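Local coordinates for inulin fructotransferase (Bacillus sp. snu-7, PDB 2INV), which depolymerises inulin by intramolecular fructosyl transfer, acting as a lyase that releases a difructose anhydride from the fructan chain, at residues Ser91-Asp96 against Ile202-Asn207; Asn13-Thr18 against Lys46-Ser51; Leu313-Gly318 against Phe334-Pro339. All blocks are in the same frame, centred on the assembly; numbering follows the deposited sequence.

Contact 1. Residues Ser91-Asp96 against Ile202-Asn207; sequences SRSILD and IAECGN. With FRU (beta-D-fructofuranose), chain D.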
# COMPACT_ATOMS: atom_id res chain seq x y z
N SER A 91 -14.75 12.88 14.12
CA SER A 91 -14.26 12.74 15.48
C SER A 91 -15.33 12.97 16.55
O SER A 91 -15.52 14.10 17.00
CB SER A 91 -13.10 13.72 15.70
OG SER A 91 -12.60 13.66 17.03
N ARG A 92 -16.00 11.91 16.97
CA ARG A 92 -17.02 12.05 18.01
C ARG A 92 -16.36 12.41 19.33
O ARG A 92 -16.97 13.03 20.20
CB ARG A 92 -17.82 10.76 18.17
CG ARG A 92 -19.01 10.64 17.22
CD ARG A 92 -19.85 9.42 17.54
NE ARG A 92 -21.06 9.33 16.72
CZ ARG A 92 -22.13 10.13 16.85
NH1 ARG A 92 -22.13 11.09 17.77
NH2 ARG A 92 -23.18 9.97 16.06
N SER A 93 -15.10 12.01 19.47
CA SER A 93 -14.33 12.27 20.67
C SER A 93 -14.20 13.77 20.90
O SER A 93 -14.44 14.27 21.99
CB SER A 93 -12.93 11.66 20.54
OG SER A 93 -12.23 11.71 21.77
N ILE A 94 -13.82 14.50 19.86
CA ILE A 94 -13.67 15.94 19.99
C ILE A 94 -15.03 16.61 20.21
O ILE A 94 -15.13 17.54 21.01
CB ILE A 94 -12.94 16.53 18.76
CG1 ILE A 94 -11.52 15.95 18.70
CG2 ILE A 94 -12.88 18.05 18.86
CD1 ILE A 94 -10.73 16.32 17.46
N LEU A 95 -16.07 16.14 19.54
CA LEU A 95 -17.40 16.71 19.74
C LEU A 95 -17.82 16.57 21.21
O LEU A 95 -18.29 17.53 21.82
CB LEU A 95 -18.45 16.01 18.85
CG LEU A 95 -19.91 16.36 19.16
CD1 LEU A 95 -20.22 17.77 18.71
CD2 LEU A 95 -20.83 15.37 18.47
N ASP A 96 -17.65 15.36 21.75
CA ASP A 96 -18.00 15.05 23.14
C ASP A 96 -17.23 15.82 24.20
O ASP A 96 -17.63 15.88 25.36
CB ASP A 96 -17.80 13.56 23.43
CG ASP A 96 -18.98 12.72 23.04
OD1 ASP A 96 -20.12 13.22 23.08
OD2 ASP A 96 -18.78 11.53 22.72
N ILE A 202 -9.98 3.42 11.13
CA ILE A 202 -10.56 2.80 12.31
C ILE A 202 -10.06 3.55 13.54
O ILE A 202 -8.96 3.29 14.03
CB ILE A 202 -10.08 1.35 12.43
CG1 ILE A 202 -10.05 0.71 11.05
CG2 ILE A 202 -10.98 0.57 13.38
CD1 ILE A 202 -9.42 -0.65 11.01
N ALA A 203 -10.86 4.48 14.05
CA ALA A 203 -10.41 5.23 15.21
C ALA A 203 -11.51 5.61 16.18
O ALA A 203 -12.70 5.61 15.84
CB ALA A 203 -9.67 6.47 14.76
N GLU A 204 -11.08 5.93 17.40
CA GLU A 204 -11.99 6.31 18.46
C GLU A 204 -12.90 5.10 18.70
O GLU A 204 -14.10 5.22 18.90
CB GLU A 204 -12.76 7.57 18.05
CG GLU A 204 -11.79 8.77 17.95
CD GLU A 204 -12.46 10.10 17.65
OE1 GLU A 204 -13.71 10.17 17.65
OE2 GLU A 204 -11.74 11.10 17.44
N CYS A 205 -12.26 3.94 18.68
CA CYS A 205 -12.90 2.65 18.91
C CYS A 205 -12.18 2.01 20.10
O CYS A 205 -10.98 2.26 20.30
CB CYS A 205 -12.75 1.75 17.69
SG CYS A 205 -13.86 2.13 16.31
N GLY A 206 -12.90 1.22 20.89
CA GLY A 206 -12.27 0.59 22.03
C GLY A 206 -11.16 -0.30 21.52
O GLY A 206 -10.05 -0.32 22.04
N ASN A 207 -11.49 -1.05 20.47
CA ASN A 207 -10.56 -1.95 19.80
C ASN A 207 -10.73 -1.72 18.31
O ASN A 207 -11.84 -1.49 17.84
CB ASN A 207 -10.90 -3.41 20.12
CG ASN A 207 -10.89 -3.70 21.61
OD1 ASN A 207 -11.79 -3.29 22.34
ND2 ASN A 207 -9.86 -4.41 22.06
C1 FRU D . -9.02 12.79 20.02
C2 FRU D . -7.94 12.07 19.10
C3 FRU D . -8.38 10.68 18.58
C4 FRU D . -7.09 9.84 18.52
C5 FRU D . -6.27 10.46 19.61
C6 FRU D . -4.85 10.71 19.07
O1 FRU D . -9.63 11.86 20.95
O3 FRU D . -9.30 10.28 17.58
O4 FRU D . -7.33 8.45 18.66
O5 FRU D . -6.95 11.69 20.04
O6 FRU D . -4.03 10.78 20.16
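The fructose-binding pocket is built here where Glu204, in the loop that follows strand 201-203, reaches the first turn of helix 92-96. The Glu204 chain runs extended beyond CG and sets its carboxylate against Ser91 and Ser93. Ser91 OG donates to the syn lone pair of Glu204 OE2 at 2.7 Å. The other oxygen, Glu204 OE1, receives Ser93 N at 2.9 Å along a fairly straight N-H...O line of 164°. This donor comes from above the carboxylate plane, 47° out of it. Ser91 is also the N-cap of the helix: with OG anti to its own N (chi1 178°), that oxygen accepts from Ile94 N at 3.2 Å while giving its own hydrogen to the glutamate. In this right-handed parallel beta-helix the contact joins the short helix, reached through an excursion from an early coil, to the loop bearing Glu204, and the sugar lies beside the junction. Fructose O3 donates to Glu204 OE2 at 2.6 Å, so that one oxygen holds both Ser91 and the ligand. Ser93 OG shares a 2.7 Å hydrogen bond with fructose O1, and the same sugar is bound by Pro251 O and Arg252 NH1. Arg92 turns its guanidinium elsewhere, into a salt bridge with Asp146.

Contact 2. Residues Asn13-Thr18 against Lys46-Ser51; sequences NTYDVT and KQRQTS
Tyr15 and Arg48 send their side chains at one another from opposite directions, the tyrosine from strand 14-16 and the arginine from the last turn of helix 30-48. This strand and helix lie at the N-terminal end of the right-handed parallel beta-helix: strand 14-16 pairs with strand 58-62, and Ile41 and Ile45 of the helix pack against the Tyr15 side chain. At the end of the strand Asp16 OD1 accepts from Thr18 N in an Asx turn. The phenol oxygen meets the edge of the guanidinium. Arg48 NH2 donates to Tyr15 OH at 2.9 Å, almost in the guanidinium plane and nearly straight, with an N-H...O angle of 169°. The two flat groups are strongly tilted, their planes 47° apart, so they do not stack. A bend in the arginine chain (chi3 -50°) turns the guanidinium so that it can meet both the hydroxyl and Asp44, which forms a salt bridge with Arg48 NE and a hydrogen bond with Tyr15 OH. Tyr15, Arg48 and Asp44 are thus linked pairwise by polar bonds beside the aliphatic packing. A phenylalanine in place of Tyr15 would probably leave Asp44 without its phenol partner and Arg48 NH2 without this acceptor, one of the bonds that fix the rotation of the guanidinium. Asn13 passes alongside Arg48 in the opposite sense, bringing its amide to the guanidinium edge and near the end of Gln49, whose amide plane stands steeply to its own; Asn13 also packs on Pro64 of the third subunit. Next to the bonded NH2, Arg48 NE lies 3.6 Å from the same Tyr15 OH.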
# COMPACT_ATOMS: atom_id res chain seq x y z
N ASN A 13 -28.32 -9.14 -9.33
CA ASN A 13 -27.64 -9.43 -8.08
C ASN A 13 -27.09 -8.17 -7.43
O ASN A 13 -26.15 -8.22 -6.62
CB ASN A 13 -26.50 -10.43 -8.30
CG ASN A 13 -27.00 -11.83 -8.62
OD1 ASN A 13 -26.43 -12.53 -9.44
ND2 ASN A 13 -28.09 -12.24 -7.97
N THR A 14 -27.68 -7.03 -7.77
CA THR A 14 -27.26 -5.75 -7.21
C THR A 14 -28.48 -5.13 -6.53
O THR A 14 -29.54 -5.02 -7.15
CB THR A 14 -26.76 -4.78 -8.30
OG1 THR A 14 -25.75 -5.41 -9.09
CG2 THR A 14 -26.18 -3.51 -7.67
N TYR A 15 -28.33 -4.76 -5.26
CA TYR A 15 -29.43 -4.13 -4.53
C TYR A 15 -28.96 -2.78 -4.01
O TYR A 15 -27.76 -2.55 -3.82
CB TYR A 15 -29.87 -4.96 -3.31
CG TYR A 15 -30.20 -6.42 -3.54
CD1 TYR A 15 -29.21 -7.35 -3.82
CD2 TYR A 15 -31.51 -6.89 -3.38
CE1 TYR A 15 -29.49 -8.70 -3.95
CE2 TYR A 15 -31.81 -8.25 -3.50
CZ TYR A 15 -30.80 -9.15 -3.78
OH TYR A 15 -31.08 -10.49 -3.90
N ASP A 16 -29.91 -1.88 -3.78
CA ASP A 16 -29.62 -0.54 -3.24
C ASP A 16 -30.45 -0.61 -1.96
O ASP A 16 -31.65 -0.85 -2.03
CB ASP A 16 -30.20 0.53 -4.15
CG ASP A 16 -30.11 1.93 -3.55
OD1 ASP A 16 -30.55 2.10 -2.39
OD2 ASP A 16 -29.63 2.86 -4.23
N VAL A 17 -29.85 -0.44 -0.79
CA VAL A 17 -30.66 -0.56 0.42
C VAL A 17 -31.88 0.36 0.48
O VAL A 17 -32.89 -0.01 1.10
CB VAL A 17 -29.83 -0.39 1.73
CG1 VAL A 17 -28.88 -1.55 1.90
CG2 VAL A 17 -29.10 0.93 1.74
N THR A 18 -31.84 1.52 -0.17
CA THR A 18 -32.99 2.43 -0.11
C THR A 18 -34.22 2.10 -0.98
O THR A 18 -35.31 2.60 -0.69
CB THR A 18 -32.56 3.89 -0.44
OG1 THR A 18 -32.26 4.00 -1.84
CG2 THR A 18 -31.32 4.28 0.36
N LYS A 46 -30.43 -15.93 -1.07
CA LYS A 46 -30.48 -17.36 -0.78
C LYS A 46 -31.72 -17.93 -1.47
O LYS A 46 -31.72 -19.08 -1.92
CB LYS A 46 -30.56 -17.61 0.72
CG LYS A 46 -29.30 -17.17 1.47
CD LYS A 46 -29.22 -17.79 2.87
CE LYS A 46 -29.82 -16.89 3.92
NZ LYS A 46 -29.67 -17.49 5.28
N GLN A 47 -32.76 -17.11 -1.56
CA GLN A 47 -34.00 -17.49 -2.21
C GLN A 47 -33.65 -17.95 -3.60
O GLN A 47 -33.97 -19.06 -4.03
CB GLN A 47 -34.88 -16.27 -2.37
CG GLN A 47 -36.29 -16.57 -2.75
CD GLN A 47 -37.02 -17.22 -1.62
OE1 GLN A 47 -36.91 -18.44 -1.40
NE2 GLN A 47 -37.74 -16.41 -0.84
N ARG A 48 -32.98 -17.04 -4.29
CA ARG A 48 -32.58 -17.20 -5.67
C ARG A 48 -31.42 -18.14 -5.98
O ARG A 48 -31.50 -18.91 -6.94
CB ARG A 48 -32.33 -15.80 -6.24
CG ARG A 48 -33.62 -14.99 -6.33
CD ARG A 48 -33.45 -13.59 -6.92
NE ARG A 48 -32.37 -12.86 -6.28
CZ ARG A 48 -31.12 -12.85 -6.73
NH1 ARG A 48 -30.80 -13.53 -7.82
NH2 ARG A 48 -30.18 -12.16 -6.08
N GLN A 49 -30.35 -18.09 -5.20
CA GLN A 49 -29.21 -18.96 -5.47
C GLN A 49 -29.21 -20.19 -4.56
O GLN A 49 -28.58 -20.20 -3.50
CB GLN A 49 -27.92 -18.16 -5.34
CG GLN A 49 -28.01 -16.83 -6.08
CD GLN A 49 -26.78 -15.96 -5.96
OE1 GLN A 49 -26.73 -14.87 -6.54
NE2 GLN A 49 -25.78 -16.43 -5.23
N THR A 50 -29.92 -21.22 -4.99
CA THR A 50 -30.04 -22.46 -4.23
C THR A 50 -29.00 -23.53 -4.60
O THR A 50 -28.76 -24.46 -3.83
CB THR A 50 -31.46 -23.06 -4.40
OG1 THR A 50 -31.75 -23.24 -5.80
CG2 THR A 50 -32.51 -22.12 -3.79
N SER A 51 -28.37 -23.37 -5.76
CA SER A 51 -27.35 -24.32 -6.24
C SER A 51 -25.92 -24.02 -5.79
O SER A 51 -25.39 -22.94 -6.03
CB SER A 51 -27.33 -24.34 -7.77
OG SER A 51 -28.56 -24.79 -8.32

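Contact 3. Residues Leu313-Gly318 against Phe334-Pro339; sequences LDDLYG and FAYNVP
Asp315 places CG anti to its carbonyl carbon (chi1 -70°) and Tyr336 places CG anti to its backbone N (chi1 -179°), and these torsions send the carboxylate from the loop and the phenol from the strand toward each other. Tyr336 OH donates to Asp315 OD1 at 2.8 Å. The oxygen lies at the edge of the tyrosine ring, near its plane, whereas the hydroxyl approaches the carboxylate from well above, 64° out of its plane; the two flat groups stand almost perpendicular. Both carboxylate oxygens have further partners: OD1 forms a salt bridge with Arg298 NH1, and OD2 accepts from Ala344 N. The buried charge of Asp315 is thus probably balanced by the arginine and steadied by the two neutral donors. In the parallel beta-helix, Tyr336 sits on strand 328-337, between the neighbouring strands 285-299 and 362-370, and the hydrogen bond ties that strand to the loop leading into strand 320-323. One face of the Tyr336 ring is covered by Val338 CG2, which lies 3.5 Å above the ring plane and toward its rim. Asp315 occupies the second position of a type I beta turn, Asp314 to Tyr317, closed by Tyr317 N to Asp314 O at 3.2 Å. An Asx turn reinforces it: Asp314 OD1 takes Leu316 N at 2.7 Å on its anti side. Leu313, just before the turn, lays CD1 3.4 Å above the centre of the ring of Tyr317, the last residue of the turn, which also stacks with His321.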
# COMPACT_ATOMS: atom_id res chain seq x y z
N LEU A 313 0.78 -0.37 32.73
CA LEU A 313 2.15 -0.82 32.55
C LEU A 313 3.13 0.27 32.93
O LEU A 313 2.84 1.46 32.78
CB LEU A 313 2.37 -1.25 31.11
CG LEU A 313 1.58 -2.48 30.67
CD1 LEU A 313 1.91 -2.83 29.23
CD2 LEU A 313 1.92 -3.65 31.59
N ASP A 314 4.29 -0.12 33.44
CA ASP A 314 5.29 0.88 33.80
C ASP A 314 6.31 0.98 32.67
O ASP A 314 6.27 0.22 31.70
CB ASP A 314 5.97 0.58 35.15
CG ASP A 314 6.78 -0.71 35.17
OD1 ASP A 314 7.50 -1.00 34.19
OD2 ASP A 314 6.71 -1.43 36.19
N ASP A 315 7.21 1.95 32.79
CA ASP A 315 8.22 2.19 31.76
C ASP A 315 9.34 1.18 31.67
O ASP A 315 10.28 1.35 30.90
CB ASP A 315 8.79 3.59 31.94
CG ASP A 315 7.79 4.67 31.58
OD1 ASP A 315 7.67 4.98 30.37
OD2 ASP A 315 7.11 5.18 32.49
N LEU A 316 9.25 0.11 32.45
CA LEU A 316 10.29 -0.91 32.39
C LEU A 316 9.76 -2.06 31.51
O LEU A 316 10.50 -2.96 31.14
CB LEU A 316 10.68 -1.39 33.79
CG LEU A 316 11.46 -0.33 34.59
CD1 LEU A 316 11.68 -0.81 36.01
CD2 LEU A 316 12.79 -0.06 33.92
N TYR A 317 8.47 -1.99 31.17
CA TYR A 317 7.83 -2.99 30.31
C TYR A 317 8.48 -2.82 28.94
O TYR A 317 8.65 -3.80 28.20
CB TYR A 317 6.32 -2.71 30.18
CG TYR A 317 5.53 -3.80 29.46
CD1 TYR A 317 5.18 -4.97 30.13
CD2 TYR A 317 5.13 -3.65 28.13
CE1 TYR A 317 4.43 -5.97 29.49
CE2 TYR A 317 4.39 -4.65 27.48
CZ TYR A 317 4.04 -5.80 28.17
OH TYR A 317 3.30 -6.78 27.55
N GLY A 318 8.83 -1.58 28.61
CA GLY A 318 9.45 -1.29 27.34
C GLY A 318 8.45 -0.83 26.30
O GLY A 318 7.30 -1.29 26.30
N PHE A 334 13.40 5.22 17.49
CA PHE A 334 12.64 5.45 18.71
C PHE A 334 12.75 6.89 19.19
O PHE A 334 13.83 7.37 19.52
CB PHE A 334 13.12 4.53 19.84
CG PHE A 334 12.89 3.06 19.58
CD1 PHE A 334 13.70 2.37 18.69
CD2 PHE A 334 11.89 2.37 20.26
CE1 PHE A 334 13.52 1.01 18.47
CE2 PHE A 334 11.70 1.01 20.04
CZ PHE A 334 12.51 0.33 19.15
N ALA A 335 11.61 7.59 19.26
CA ALA A 335 11.56 8.97 19.73
C ALA A 335 10.73 8.96 21.00
O ALA A 335 9.51 8.85 20.97
CB ALA A 335 10.91 9.86 18.68
N TYR A 336 11.41 9.07 22.13
CA TYR A 336 10.75 9.04 23.43
C TYR A 336 10.82 10.37 24.18
O TYR A 336 11.90 10.85 24.54
CB TYR A 336 11.37 7.90 24.25
CG TYR A 336 10.79 7.69 25.62
CD1 TYR A 336 11.10 8.56 26.66
CD2 TYR A 336 9.97 6.60 25.90
CE1 TYR A 336 10.60 8.36 27.94
CE2 TYR A 336 9.46 6.38 27.18
CZ TYR A 336 9.78 7.27 28.19
OH TYR A 336 9.29 7.07 29.46
N ASN A 337 9.65 10.96 24.40
CA ASN A 337 9.54 12.23 25.11
C ASN A 337 8.47 12.10 26.20
O ASN A 337 7.27 12.20 25.93
CB ASN A 337 9.14 13.35 24.14
CG ASN A 337 9.33 14.72 24.73
OD1 ASN A 337 9.02 15.72 24.10
ND2 ASN A 337 9.85 14.77 25.95
N VAL A 338 8.92 11.88 27.43
CA VAL A 338 8.02 11.72 28.54
C VAL A 338 8.55 12.40 29.80
O VAL A 338 9.72 12.25 30.16
CB VAL A 338 7.79 10.22 28.84
CG1 VAL A 338 6.89 10.04 30.06
CG2 VAL A 338 7.16 9.55 27.63
N PRO A 339 7.70 13.22 30.45
CA PRO A 339 8.04 13.95 31.67
C PRO A 339 8.67 13.05 32.73
O PRO A 339 8.12 11.99 33.06
CB PRO A 339 6.68 14.49 32.11
CG PRO A 339 6.06 14.86 30.81
CD PRO A 339 6.45 13.73 29.86

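Followed from the N terminus, the three contacts come in series, none nesting within or crossing another. Contact 2 closes first, bringing the first strand, 14-16, to the end of helix 30-48 across 27 mostly helical residues. Contact 1 then closes a much longer loop of 105 residues, which includes several coils of the beta-helix, and joins an excursion from an early coil to the loop after strand 201-203. Contact 3 is short again, 15 residues mostly in strands, and fixes a loop against strand 328-337 in a later coil. Contacts 2 and 3 lie on opposite sides of the chain's centre, their own centres about 53 Å apart.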